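Local coordinates for protein short chain dehydrogenase/reductase (Acinetobacter baumannii, PDB 4IUY) that probably catalyses a nicotinamide-cofactor-dependent oxidation or reduction, as a Rossmann-fold member of the short-chain dehydrogenase/reductase family, at residues D94-L99 against V104-L109; V115-R120 against D126-K131; L122-E127 against G174-C179; E146-M151 against G158-I163. One frame throughout, in Å; residues are numbered along the deposited sequence.

Contact 1 (D94-L99 against V104-L109); sequences DMLSSL and VTIDVL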
loop_
_atom_site.group_PDB
_atom_site.type_symbol
_atom_site.label_atom_id
_atom_site.label_comp_id
_atom_site.label_asym_id
_atom_site.label_seq_id
_atom_site.Cartn_x
_atom_site.Cartn_y
_atom_site.Cartn_z
ATOM N N ASP D 94 -31.880 -6.467 18.462
ATOM C CA ASP D 94 -33.305 -6.785 18.467
ATOM C C ASP D 94 -33.786 -7.265 17.098
ATOM O O ASP D 94 -34.560 -8.220 17.007
ATOM C CB ASP D 94 -34.139 -5.583 18.924
ATOM C CG ASP D 94 -33.903 -5.227 20.383
ATOM O OD1 ASP D 94 -33.551 -6.137 21.166
ATOM O OD2 ASP D 94 -34.054 -4.034 20.745
HETATM N N MSE D 95 -33.322 -6.612 16.033
HETATM C CA MSE D 95 -33.651 -7.083 14.696
HETATM C C MSE D 95 -33.191 -8.520 14.480
HETATM O O MSE D 95 -33.962 -9.360 14.007
HETATM C CB MSE D 95 -33.037 -6.192 13.620
HETATM C CG MSE D 95 -32.893 -6.903 12.283
HETATM SE SE MSE D 95 -32.192 -5.730 10.914
HETATM C CE MSE D 95 -30.370 -5.519 11.596
ATOM N N LEU D 96 -31.934 -8.805 14.822
ATOM C CA LEU D 96 -31.424 -10.159 14.640
ATOM C C LEU D 96 -32.216 -11.187 15.456
ATOM O O LEU D 96 -32.555 -12.255 14.931
ATOM C CB LEU D 96 -29.919 -10.228 14.900
ATOM C CG LEU D 96 -29.142 -9.422 13.845
ATOM C CD1 LEU D 96 -27.652 -9.256 14.192
ATOM C CD2 LEU D 96 -29.314 -10.028 12.438
ATOM N N SER D 97 -32.556 -10.855 16.707
ATOM C CA SER D 97 -33.398 -11.743 17.509
ATOM C C SER D 97 -34.725 -12.025 16.796
ATOM O O SER D 97 -35.171 -13.171 16.708
ATOM C CB SER D 97 -33.738 -11.124 18.876
ATOM O OG SER D 97 -32.628 -11.046 19.744
ATOM N N SER D 98 -35.322 -10.973 16.247
ATOM C CA SER D 98 -36.608 -11.087 15.569
ATOM C C SER D 98 -36.492 -12.039 14.384
ATOM O O SER D 98 -37.373 -12.882 14.180
ATOM C CB SER D 98 -37.119 -9.711 15.145
ATOM O OG SER D 98 -38.305 -9.825 14.393
ATOM N N LEU D 99 -35.391 -11.930 13.631
ATOM C CA LEU D 99 -35.135 -12.829 12.510
ATOM C C LEU D 99 -34.958 -14.276 12.967
ATOM O O LEU D 99 -35.516 -15.198 12.364
ATOM C CB LEU D 99 -33.920 -12.370 11.707
ATOM C CG LEU D 99 -34.129 -11.073 10.908
ATOM C CD1 LEU D 99 -32.825 -10.534 10.259
ATOM C CD2 LEU D 99 -35.230 -11.277 9.867
ATOM N N VAL D 104 -34.996 -17.463 10.584
ATOM C CA VAL D 104 -34.136 -16.840 9.588
ATOM C C VAL D 104 -32.709 -16.635 10.108
ATOM O O VAL D 104 -32.497 -16.093 11.187
ATOM C CB VAL D 104 -34.698 -15.464 9.116
ATOM C CG1 VAL D 104 -33.637 -14.675 8.376
ATOM C CG2 VAL D 104 -35.934 -15.643 8.247
ATOM N N THR D 105 -31.736 -17.082 9.324
ATOM C CA THR D 105 -30.330 -16.825 9.615
ATOM C C THR D 105 -29.699 -16.057 8.457
ATOM O O THR D 105 -29.854 -16.455 7.302
ATOM C CB THR D 105 -29.551 -18.117 9.868
ATOM O OG1 THR D 105 -30.161 -18.824 10.960
ATOM C CG2 THR D 105 -28.095 -17.795 10.231
ATOM N N ILE D 106 -29.049 -14.933 8.773
ATOM C CA ILE D 106 -28.325 -14.135 7.783
ATOM C C ILE D 106 -27.110 -14.894 7.237
ATOM O O ILE D 106 -26.273 -15.387 7.996
ATOM C CB ILE D 106 -27.813 -12.777 8.367
ATOM C CG1 ILE D 106 -28.958 -11.938 8.939
ATOM C CG2 ILE D 106 -26.981 -11.987 7.327
ATOM C CD1 ILE D 106 -30.123 -11.789 8.030
ATOM N N ASP D 107 -27.021 -14.960 5.915
ATOM C CA ASP D 107 -25.863 -15.525 5.232
ATOM C C ASP D 107 -24.814 -14.443 4.945
ATOM O O ASP D 107 -23.621 -14.660 5.095
ATOM C CB ASP D 107 -26.290 -16.165 3.907
ATOM C CG ASP D 107 -27.207 -17.348 4.103
ATOM O OD1 ASP D 107 -26.694 -18.422 4.460
ATOM O OD2 ASP D 107 -28.435 -17.202 3.911
ATOM N N VAL D 108 -25.274 -13.273 4.529
ATOM C CA VAL D 108 -24.373 -12.212 4.158
ATOM C C VAL D 108 -24.811 -10.885 4.723
ATOM O O VAL D 108 -25.946 -10.449 4.499
ATOM C CB VAL D 108 -24.279 -12.065 2.612
ATOM C CG1 VAL D 108 -23.351 -10.914 2.236
ATOM C CG2 VAL D 108 -23.822 -13.367 1.957
ATOM N N LEU D 109 -23.888 -10.224 5.415
ATOM C CA LEU D 109 -24.081 -8.825 5.794
ATOM C C LEU D 109 -23.385 -7.861 4.812
ATOM O O LEU D 109 -22.184 -7.955 4.588
ATOM C CB LEU D 109 -23.535 -8.583 7.190
ATOM C CG LEU D 109 -23.318 -7.114 7.531
ATOM C CD1 LEU D 109 -24.621 -6.324 7.508
ATOM C CD2 LEU D 109 -22.625 -7.040 8.899
#
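The flat group here is the peptide carbonyl of L99, and the N-H of V104 meets it from above its plane, 35° out. The bond is 2.9 Å from V104 N to L99 O. CB of V104 comes close to the same oxygen. No aromatic ring or amide side chain takes part; everything else is aliphatic. L99 does most of the work. Its CG lies beside the backbone N (chi1 -70°), which turns the leucine fork toward the incoming chain and gives each methyl a different partner: CD2 lies against V104 CG1 at 4.0 Å, while CD1 reaches I106 CD1 at 3.7 Å. One helical turn earlier, L96 crosses I106 at about a right angle, with L96 CD2 on I106 CG1 at 4.0 Å. I106 is thus touched at two points along its longer branch by residues three apart on one helix face. Beyond the pair, L99 and V104 both rest on Y80 of strand 79-83, and H150 of helix 126-153 holds the backbone N of I106. This is the return leg of the beta-alpha-beta crossover from strand 79-83 through helix 89-101 to strand 108-111. Chemically, one main-chain bond at the mouth of the turn satisfies the L99 carbonyl beside aliphatic groups; the rest is apolar packing, which probably contributes much of the stability.

Contact 2 (V115-R120 against D126-K131); sequences VSDTKR and DEDWDK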
loop_
_atom_site.group_PDB
_atom_site.type_symbol
_atom_site.label_atom_id
_atom_site.label_comp_id
_atom_site.label_asym_id
_atom_site.label_seq_id
_atom_site.Cartn_x
_atom_site.Cartn_y
_atom_site.Cartn_z
ATOM N N VAL D 115 -22.235 8.341 5.280
ATOM C CA VAL D 115 -22.523 9.770 5.144
ATOM C C VAL D 115 -21.259 10.605 4.991
ATOM O O VAL D 115 -20.160 10.202 5.380
ATOM C CB VAL D 115 -23.317 10.350 6.346
ATOM C CG1 VAL D 115 -24.692 9.721 6.443
ATOM C CG2 VAL D 115 -22.528 10.183 7.651
ATOM N N SER D 116 -21.415 11.776 4.400
ATOM C CA SER D 116 -20.288 12.680 4.281
ATOM C C SER D 116 -20.793 14.115 4.312
ATOM O O SER D 116 -21.942 14.383 4.651
ATOM C CB SER D 116 -19.494 12.397 3.009
ATOM O OG SER D 116 -18.254 13.084 3.007
ATOM N N ASP D 117 -19.918 15.026 3.933
ATOM C CA ASP D 117 -20.201 16.446 3.910
ATOM C C ASP D 117 -19.075 17.031 3.074
ATOM O O ASP D 117 -18.236 16.302 2.560
ATOM C CB ASP D 117 -20.182 17.029 5.329
ATOM C CG ASP D 117 -21.027 18.295 5.460
ATOM O OD1 ASP D 117 -21.304 18.966 4.436
ATOM O OD2 ASP D 117 -21.388 18.647 6.601
ATOM N N THR D 118 -19.084 18.340 2.910
ATOM C CA THR D 118 -17.999 19.045 2.261
ATOM C C THR D 118 -17.696 20.266 3.088
ATOM O O THR D 118 -18.512 21.176 3.170
ATOM C CB THR D 118 -18.358 19.477 0.840
ATOM O OG1 THR D 118 -18.710 18.319 0.075
ATOM C CG2 THR D 118 -17.163 20.151 0.193
ATOM N N LYS D 119 -16.546 20.256 3.744
ATOM C CA LYS D 119 -16.124 21.368 4.577
ATOM C C LYS D 119 -14.627 21.461 4.515
ATOM O O LYS D 119 -13.952 20.450 4.386
ATOM C CB LYS D 119 -16.526 21.163 6.042
ATOM C CG LYS D 119 -18.005 21.272 6.333
ATOM C CD LYS D 119 -18.203 21.344 7.829
ATOM C CE LYS D 119 -19.655 21.452 8.184
ATOM N NZ LYS D 119 -19.770 21.922 9.592
ATOM N N ARG D 120 -14.116 22.675 4.637
ATOM C CA ARG D 120 -12.693 22.894 4.766
ATOM C C ARG D 120 -12.174 22.088 5.955
ATOM O O ARG D 120 -12.940 21.754 6.876
ATOM C CB ARG D 120 -12.422 24.386 4.951
ATOM C CG ARG D 120 -12.912 25.182 3.756
ATOM C CD ARG D 120 -12.293 26.562 3.662
ATOM N NE ARG D 120 -13.275 27.475 4.192
ATOM C CZ ARG D 120 -14.083 28.213 3.453
ATOM N NH1 ARG D 120 -13.995 28.193 2.128
ATOM N NH2 ARG D 120 -14.963 28.981 4.051
ATOM N N ASP D 126 -16.799 18.740 16.062
ATOM C CA ASP D 126 -16.931 17.498 16.815
ATOM C C ASP D 126 -18.224 16.766 16.431
ATOM O O ASP D 126 -18.255 15.533 16.363
ATOM C CB ASP D 126 -16.912 17.752 18.337
ATOM C CG ASP D 126 -15.536 18.178 18.875
ATOM O OD1 ASP D 126 -14.500 17.893 18.248
ATOM O OD2 ASP D 126 -15.491 18.773 19.974
ATOM N N GLU D 127 -19.283 17.529 16.165
ATOM C CA GLU D 127 -20.570 16.940 15.797
ATOM C C GLU D 127 -20.489 16.309 14.405
ATOM O O GLU D 127 -20.965 15.180 14.196
ATOM C CB GLU D 127 -21.703 17.970 15.883
ATOM C CG GLU D 127 -21.963 18.506 17.307
ATOM C CD GLU D 127 -20.843 19.441 17.819
ATOM O OE1 GLU D 127 -20.481 20.407 17.103
ATOM O OE2 GLU D 127 -20.297 19.188 18.923
ATOM N N ASP D 128 -19.862 17.029 13.471
ATOM C CA ASP D 128 -19.604 16.504 12.133
ATOM C C ASP D 128 -18.769 15.241 12.230
ATOM O O ASP D 128 -19.073 14.236 11.585
ATOM C CB ASP D 128 -18.838 17.499 11.279
ATOM C CG ASP D 128 -19.582 18.775 11.028
ATOM O OD1 ASP D 128 -20.825 18.728 10.876
ATOM O OD2 ASP D 128 -18.901 19.833 10.956
ATOM N N TRP D 129 -17.699 15.298 13.027
ATOM C CA TRP D 129 -16.816 14.147 13.169
ATOM C C TRP D 129 -17.553 12.919 13.680
ATOM O O TRP D 129 -17.453 11.846 13.080
ATOM C CB TRP D 129 -15.646 14.476 14.082
ATOM C CG TRP D 129 -14.740 13.310 14.358
ATOM C CD1 TRP D 129 -14.887 12.363 15.334
ATOM C CD2 TRP D 129 -13.555 12.961 13.637
ATOM N NE1 TRP D 129 -13.855 11.455 15.276
ATOM C CE2 TRP D 129 -13.026 11.796 14.239
ATOM C CE3 TRP D 129 -12.882 13.528 12.550
ATOM C CZ2 TRP D 129 -11.868 11.192 13.789
ATOM C CZ3 TRP D 129 -11.724 12.926 12.107
ATOM C CH2 TRP D 129 -11.234 11.764 12.719
ATOM N N ASP D 130 -18.258 13.068 14.802
ATOM C CA ASP D 130 -19.018 11.955 15.380
ATOM C C ASP D 130 -20.014 11.379 14.385
ATOM O O ASP D 130 -20.097 10.173 14.238
ATOM C CB ASP D 130 -19.725 12.346 16.678
ATOM C CG ASP D 130 -18.744 12.645 17.819
ATOM O OD1 ASP D 130 -17.543 12.264 17.733
ATOM O OD2 ASP D 130 -19.179 13.260 18.819
ATOM N N LYS D 131 -20.751 12.233 13.680
ATOM C CA LYS D 131 -21.711 11.729 12.703
ATOM C C LYS D 131 -21.060 10.877 11.620
ATOM O O LYS D 131 -21.485 9.763 11.357
ATOM C CB LYS D 131 -22.479 12.875 12.045
ATOM C CG LYS D 131 -23.498 12.391 11.027
ATOM C CD LYS D 131 -24.437 13.483 10.584
ATOM C CE LYS D 131 -23.674 14.612 9.902
ATOM N NZ LYS D 131 -23.167 14.259 8.528
HETATM O O HOH W 1 -21.391 16.762 8.725
#
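A charged surface contact joins K119 and D117, in the loop leaving strand 108-111, to D128 and K131 in the first turns of helix 126-153. Its one direct charged bond across the segments is the salt bridge from K119 NZ to D128 OD2, 2.6 Å long. The chain of K119, extended beyond CG, carries its ammonium to the syn side of OD2, 20° out of the carboxylate plane. The other oxygen of D128 is reached through water 1, which donates to D117 OD2 at 2.8 Å and to D128 OD1 at 3.0 Å while accepting from K131 NZ at 3.1 Å. K131 bends at its last two torsions to bring the amine there. D117 is also held within its own loop: T118 N-H bonds the anti side of D117 OD1 at 2.8 Å. Away from the salt bridge, V115 CG2 packs on K131 CG at 4.1 Å. N125 bonds the backbone N of D128 at the helix start. The two carboxylates stand only 4.3 Å apart, measured from D117 OD2 to D128 OD1; the shared water and the two lysines probably offset their repulsion, and the helix N-terminus should favour the ionised form of D128.

Contact 3 (L122-E127 against G174-C179); sequences LDYNDE and GVSPYC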
loop_
_atom_site.group_PDB
_atom_site.type_symbol
_atom_site.label_atom_id
_atom_site.label_comp_id
_atom_site.label_asym_id
_atom_site.label_seq_id
_atom_site.Cartn_x
_atom_site.Cartn_y
_atom_site.Cartn_z
ATOM N N LEU D 122 -10.426 22.810 8.483
ATOM C CA LEU D 122 -10.583 23.492 9.762
ATOM C C LEU D 122 -12.040 23.830 10.154
ATOM O O LEU D 122 -12.269 24.334 11.257
ATOM C CB LEU D 122 -9.729 24.768 9.792
ATOM C CG LEU D 122 -8.204 24.599 9.731
ATOM C CD1 LEU D 122 -7.539 25.963 9.612
ATOM C CD2 LEU D 122 -7.640 23.825 10.926
ATOM N N ASP D 123 -13.001 23.608 9.255
ATOM C CA ASP D 123 -14.395 23.949 9.532
ATOM C C ASP D 123 -15.187 22.777 10.105
ATOM O O ASP D 123 -16.266 22.960 10.659
ATOM C CB ASP D 123 -15.119 24.450 8.280
ATOM C CG ASP D 123 -14.548 25.737 7.744
ATOM O OD1 ASP D 123 -13.787 26.407 8.477
ATOM O OD2 ASP D 123 -14.916 26.111 6.605
ATOM N N TYR D 124 -14.669 21.567 9.949
ATOM C CA TYR D 124 -15.329 20.391 10.508
ATOM C C TYR D 124 -15.338 20.443 12.047
ATOM O O TYR D 124 -14.296 20.672 12.669
ATOM C CB TYR D 124 -14.615 19.121 10.045
ATOM C CG TYR D 124 -15.066 18.569 8.729
ATOM C CD1 TYR D 124 -16.327 17.976 8.604
ATOM C CD2 TYR D 124 -14.228 18.608 7.609
ATOM C CE1 TYR D 124 -16.752 17.448 7.404
ATOM C CE2 TYR D 124 -14.642 18.083 6.397
ATOM C CZ TYR D 124 -15.911 17.500 6.302
ATOM O OH TYR D 124 -16.361 16.974 5.116
ATOM N N ASN D 125 -16.497 20.213 12.662
ATOM C CA ASN D 125 -16.568 20.181 14.125
ATOM C C ASN D 125 -16.774 18.782 14.728
ATOM O O ASN D 125 -16.915 17.780 13.998
ATOM C CB ASN D 125 -17.620 21.154 14.662
ATOM C CG ASN D 125 -19.023 20.853 14.156
ATOM O OD1 ASN D 125 -19.483 19.710 14.174
ATOM N ND2 ASN D 125 -19.712 21.891 13.691
ATOM N N ASP D 126 -16.799 18.740 16.062
ATOM C CA ASP D 126 -16.931 17.498 16.815
ATOM C C ASP D 126 -18.224 16.766 16.431
ATOM O O ASP D 126 -18.255 15.533 16.363
ATOM C CB ASP D 126 -16.912 17.752 18.337
ATOM C CG ASP D 126 -15.536 18.178 18.875
ATOM O OD1 ASP D 126 -14.500 17.893 18.248
ATOM O OD2 ASP D 126 -15.491 18.773 19.974
ATOM N N GLU D 127 -19.283 17.529 16.165
ATOM C CA GLU D 127 -20.570 16.940 15.797
ATOM C C GLU D 127 -20.489 16.309 14.405
ATOM O O GLU D 127 -20.965 15.180 14.196
ATOM C CB GLU D 127 -21.703 17.970 15.883
ATOM C CG GLU D 127 -21.963 18.506 17.307
ATOM C CD GLU D 127 -20.843 19.441 17.819
ATOM O OE1 GLU D 127 -20.481 20.407 17.103
ATOM O OE2 GLU D 127 -20.297 19.188 18.923
ATOM N N GLY D 174 -11.878 18.541 1.330
ATOM C CA GLY D 174 -13.143 18.838 1.974
ATOM C C GLY D 174 -13.835 17.612 2.557
ATOM O O GLY D 174 -15.012 17.669 2.882
ATOM N N VAL D 175 -13.118 16.492 2.664
ATOM C CA VAL D 175 -13.737 15.232 3.097
ATOM C C VAL D 175 -12.876 14.474 4.111
ATOM O O VAL D 175 -12.876 13.239 4.150
ATOM C CB VAL D 175 -14.042 14.334 1.880
ATOM C CG1 VAL D 175 -15.169 14.937 1.049
ATOM C CG2 VAL D 175 -12.771 14.151 1.007
ATOM N N SER D 176 -12.146 15.216 4.934
ATOM C CA SER D 176 -11.211 14.592 5.877
ATOM C C SER D 176 -11.807 13.520 6.830
ATOM O O SER D 176 -11.230 12.436 6.969
ATOM C CB SER D 176 -10.377 15.656 6.620
ATOM O OG SER D 176 -11.145 16.810 6.903
ATOM N N PRO D 177 -12.953 13.802 7.480
ATOM C CA PRO D 177 -13.463 12.740 8.368
ATOM C C PRO D 177 -13.881 11.484 7.598
ATOM O O PRO D 177 -13.635 10.371 8.071
ATOM C CB PRO D 177 -14.690 13.390 9.045
ATOM C CG PRO D 177 -14.464 14.887 8.900
ATOM C CD PRO D 177 -13.782 15.024 7.562
ATOM N N TYR D 178 -14.442 11.668 6.406
ATOM C CA TYR D 178 -14.829 10.548 5.547
ATOM C C TYR D 178 -13.599 9.694 5.169
ATOM O O TYR D 178 -13.643 8.469 5.275
ATOM C CB TYR D 178 -15.529 11.091 4.308
ATOM C CG TYR D 178 -16.072 10.072 3.346
ATOM C CD1 TYR D 178 -17.384 9.607 3.469
ATOM C CD2 TYR D 178 -15.299 9.608 2.271
ATOM C CE1 TYR D 178 -17.900 8.709 2.582
ATOM C CE2 TYR D 178 -15.816 8.704 1.375
ATOM C CZ TYR D 178 -17.130 8.266 1.533
ATOM O OH TYR D 178 -17.678 7.370 0.649
ATOM N N CYS D 179 -12.525 10.342 4.715
ATOM C CA CYS D 179 -11.266 9.643 4.394
ATOM C C CYS D 179 -10.714 8.882 5.589
ATOM O O CYS D 179 -10.290 7.736 5.449
ATOM C CB CYS D 179 -10.191 10.619 3.884
ATOM S SG CYS D 179 -10.558 11.232 2.210
HETATM O O HOH W 2 -16.329 14.100 5.173
#
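With CG beside its backbone N (chi1 -87°), Y124 reaches across to P177 and carries its hydroxyl on to G174. The proline lies over one face of the ring: P177 CD stands 3.5 Å from the centroid of the Y124 ring, 15° off the normal, in a CH-pi contact, and P177 CG lies over the same face, toward Y124 CD1, at 3.6 Å. At the far end, the G174 carbonyl approaches the ring edge near its plane. There Y124 OH donates to G174 O at 2.7 Å, the donor being tilted 34° from the carbonyl plane. The phenol also accepts a bond of 2.9 Å to its OH from water 2, which in turn takes a weak one from Y178 N. Face and hydroxyl together fix both the position of the ring and its rotation. G174 has a positive phi, a conformation that suits glycine, just before V175, the N-cap residue of helix 176-196. The Y124 ring packs on the first turn of the helix that carries Y178, probably the catalytic tyrosine of the family's YxxxK motif. I132 of helix 126-153 touches both Y124 and P177, and W129 also lies on P177. The second subunit closes in too, its E195 bonding G174 N and its Q145 the carbonyl of Y124, so the contact wedges between the starts of helices 126-153 and 176-196, at the subunit interface.

Contact 4 (E146-M151 against G158-I163); sequences EVVQHM and GSIINI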
loop_
_atom_site.group_PDB
_atom_site.type_symbol
_atom_site.label_atom_id
_atom_site.label_comp_id
_atom_site.label_asym_id
_atom_site.label_seq_id
_atom_site.Cartn_x
_atom_site.Cartn_y
_atom_site.Cartn_z
ATOM N N GLU D 146 -22.557 -7.937 15.904
ATOM C CA GLU D 146 -23.850 -8.539 16.206
ATOM C C GLU D 146 -24.211 -9.639 15.215
ATOM O O GLU D 146 -24.645 -10.698 15.626
ATOM C CB GLU D 146 -24.966 -7.483 16.297
ATOM C CG GLU D 146 -24.767 -6.451 17.400
ATOM C CD GLU D 146 -24.696 -7.069 18.801
ATOM O OE1 GLU D 146 -25.362 -8.103 19.064
ATOM O OE2 GLU D 146 -23.966 -6.509 19.647
ATOM N N VAL D 147 -23.995 -9.404 13.926
ATOM C CA VAL D 147 -24.289 -10.409 12.904
ATOM C C VAL D 147 -23.440 -11.659 13.064
ATOM O O VAL D 147 -23.899 -12.775 12.843
ATOM C CB VAL D 147 -24.158 -9.832 11.469
ATOM C CG1 VAL D 147 -24.175 -10.940 10.416
ATOM C CG2 VAL D 147 -25.280 -8.844 11.210
ATOM N N VAL D 148 -22.191 -11.471 13.447
ATOM C CA VAL D 148 -21.325 -12.604 13.735
ATOM C C VAL D 148 -21.818 -13.469 14.903
ATOM O O VAL D 148 -21.824 -14.710 14.828
ATOM C CB VAL D 148 -19.890 -12.129 13.971
ATOM C CG1 VAL D 148 -19.062 -13.176 14.755
ATOM C CG2 VAL D 148 -19.282 -11.736 12.659
ATOM N N GLN D 149 -22.246 -12.819 15.977
ATOM C CA GLN D 149 -22.789 -13.558 17.112
ATOM C C GLN D 149 -23.982 -14.406 16.667
ATOM O O GLN D 149 -24.125 -15.552 17.092
ATOM C CB GLN D 149 -23.210 -12.601 18.233
ATOM C CG GLN D 149 -22.077 -11.771 18.820
ATOM C CD GLN D 149 -21.306 -12.504 19.916
ATOM O OE1 GLN D 149 -21.456 -13.712 20.097
ATOM N NE2 GLN D 149 -20.495 -11.766 20.665
ATOM N N HIS D 150 -24.830 -13.818 15.823
ATOM C CA HIS D 150 -26.028 -14.464 15.260
ATOM C C HIS D 150 -25.646 -15.656 14.379
ATOM O O HIS D 150 -26.167 -16.750 14.530
ATOM C CB HIS D 150 -26.809 -13.384 14.522
ATOM C CG HIS D 150 -27.872 -13.874 13.594
ATOM N ND1 HIS D 150 -29.195 -13.972 13.965
ATOM C CD2 HIS D 150 -27.819 -14.229 12.290
ATOM C CE1 HIS D 150 -29.906 -14.394 12.935
ATOM N NE2 HIS D 150 -29.093 -14.566 11.906
HETATM N N MSE D 151 -24.691 -15.451 13.485
HETATM C CA MSE D 151 -24.189 -16.537 12.642
HETATM C C MSE D 151 -23.641 -17.706 13.467
HETATM O O MSE D 151 -24.061 -18.850 13.290
HETATM C CB MSE D 151 -23.120 -16.008 11.680
HETATM C CG MSE D 151 -23.671 -15.134 10.584
HETATM SE SE MSE D 151 -22.244 -14.423 9.440
HETATM C CE MSE D 151 -23.302 -13.513 8.082
ATOM N N GLY D 158 -20.859 -17.657 7.184
ATOM C CA GLY D 158 -21.281 -16.609 6.274
ATOM C C GLY D 158 -20.221 -15.655 5.751
ATOM O O GLY D 158 -19.020 -15.945 5.776
ATOM N N SER D 159 -20.689 -14.519 5.234
ATOM C CA SER D 159 -19.828 -13.529 4.607
ATOM C C SER D 159 -20.219 -12.124 4.997
ATOM O O SER D 159 -21.394 -11.805 5.204
ATOM C CB SER D 159 -19.878 -13.664 3.085
ATOM O OG SER D 159 -19.360 -14.914 2.670
ATOM N N ILE D 160 -19.208 -11.282 5.067
ATOM C CA ILE D 160 -19.365 -9.869 5.328
ATOM C C ILE D 160 -18.703 -9.063 4.206
ATOM O O ILE D 160 -17.586 -9.374 3.790
ATOM C CB ILE D 160 -18.739 -9.491 6.660
ATOM C CG1 ILE D 160 -19.429 -10.254 7.794
ATOM C CG2 ILE D 160 -18.804 -7.961 6.851
ATOM C CD1 ILE D 160 -18.801 -10.026 9.158
ATOM N N ILE D 161 -19.418 -8.067 3.703
ATOM C CA ILE D 161 -18.915 -7.173 2.684
ATOM C C ILE D 161 -19.037 -5.727 3.197
ATOM O O ILE D 161 -20.147 -5.269 3.518
ATOM C CB ILE D 161 -19.709 -7.310 1.368
ATOM C CG1 ILE D 161 -19.750 -8.760 0.885
ATOM C CG2 ILE D 161 -19.171 -6.381 0.292
ATOM C CD1 ILE D 161 -20.706 -8.937 -0.314
ATOM N N ASN D 162 -17.903 -5.033 3.311
ATOM C CA ASN D 162 -17.885 -3.624 3.697
ATOM C C ASN D 162 -17.797 -2.733 2.488
ATOM O O ASN D 162 -16.884 -2.851 1.676
ATOM C CB ASN D 162 -16.700 -3.321 4.645
ATOM C CG ASN D 162 -16.855 -4.001 6.018
ATOM O OD1 ASN D 162 -17.963 -4.068 6.553
ATOM N ND2 ASN D 162 -15.752 -4.503 6.583
ATOM N N ILE D 163 -18.752 -1.835 2.336
ATOM C CA ILE D 163 -18.591 -0.875 1.275
ATOM C C ILE D 163 -17.721 0.255 1.791
ATOM O O ILE D 163 -18.119 1.019 2.683
ATOM C CB ILE D 163 -19.912 -0.329 0.752
ATOM C CG1 ILE D 163 -20.871 -1.472 0.438
ATOM C CG2 ILE D 163 -19.642 0.524 -0.478
ATOM C CD1 ILE D 163 -20.305 -2.487 -0.499
#
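M151, a selenomethionine, lies along the start of strand 159-163, its selenium over G158 and its methyl over the next peptide. Its CG sits beside the backbone N, and the chain beyond is extended (chi2 177°, chi3 175°), so the whole selenoether arm reaches down from the helix. M151 SE comes to 4.0 Å from G158 CA. The terminal methyl then meets the backbone at S159, with M151 CE 3.9 Å from S159 O and 4.0 Å from S159 N. G158 has no side chain, and the selenium therefore lies straight against the main chain.

One turn back along the helix, V148 makes the second touch. Its CG2 meets I160 CD1 at 3.9 Å, the two side chains crossing at about a right angle. I160 gets there by keeping its longer branch extended (chi2 175°), so that its far methyl is the atom that reaches the helix. No hydrogen bond joins the two segments: van der Waals contact alone holds them, all five touching residues are buried, and the hydroxyl of S159, whose CB points away from the helix, is bonded instead to N202.

The helix end is covered elsewhere as well. H150 bonds E100 of helix 89-101, and I201 packs on both V148 and M151. I160 also touches M192 of helix 176-196, while its backbone pairs with N202 and N204 of strand 202-208. Helix 126-153 thus packs over the start of strand 159-163, an inner strand of the parallel sheet, between helices 89-101 and 176-196 on one side of that sheet.

In the fold
Following the chain, contact 1 comes first, closing the short turn from helix 89-101 into strand 108-111. The chain then runs along strand 108-111 and, in contact 2, loop 115-120 folds back on the start of helix 126-153. Contact 3 begins inside that same region, sharing D126 and E127, and closes a much longer loop to 174-179 at the head of helix 176-196. Contact 4 is nested within that loop, joining the far end of helix 126-153 to strand 159-163. Contacts 1 and 4 touch through the neighbouring strands 108-111 and 159-163, with centres about 10 Å apart; contacts 2 and 3 form the other cluster, at the opposite end of helix 126-153.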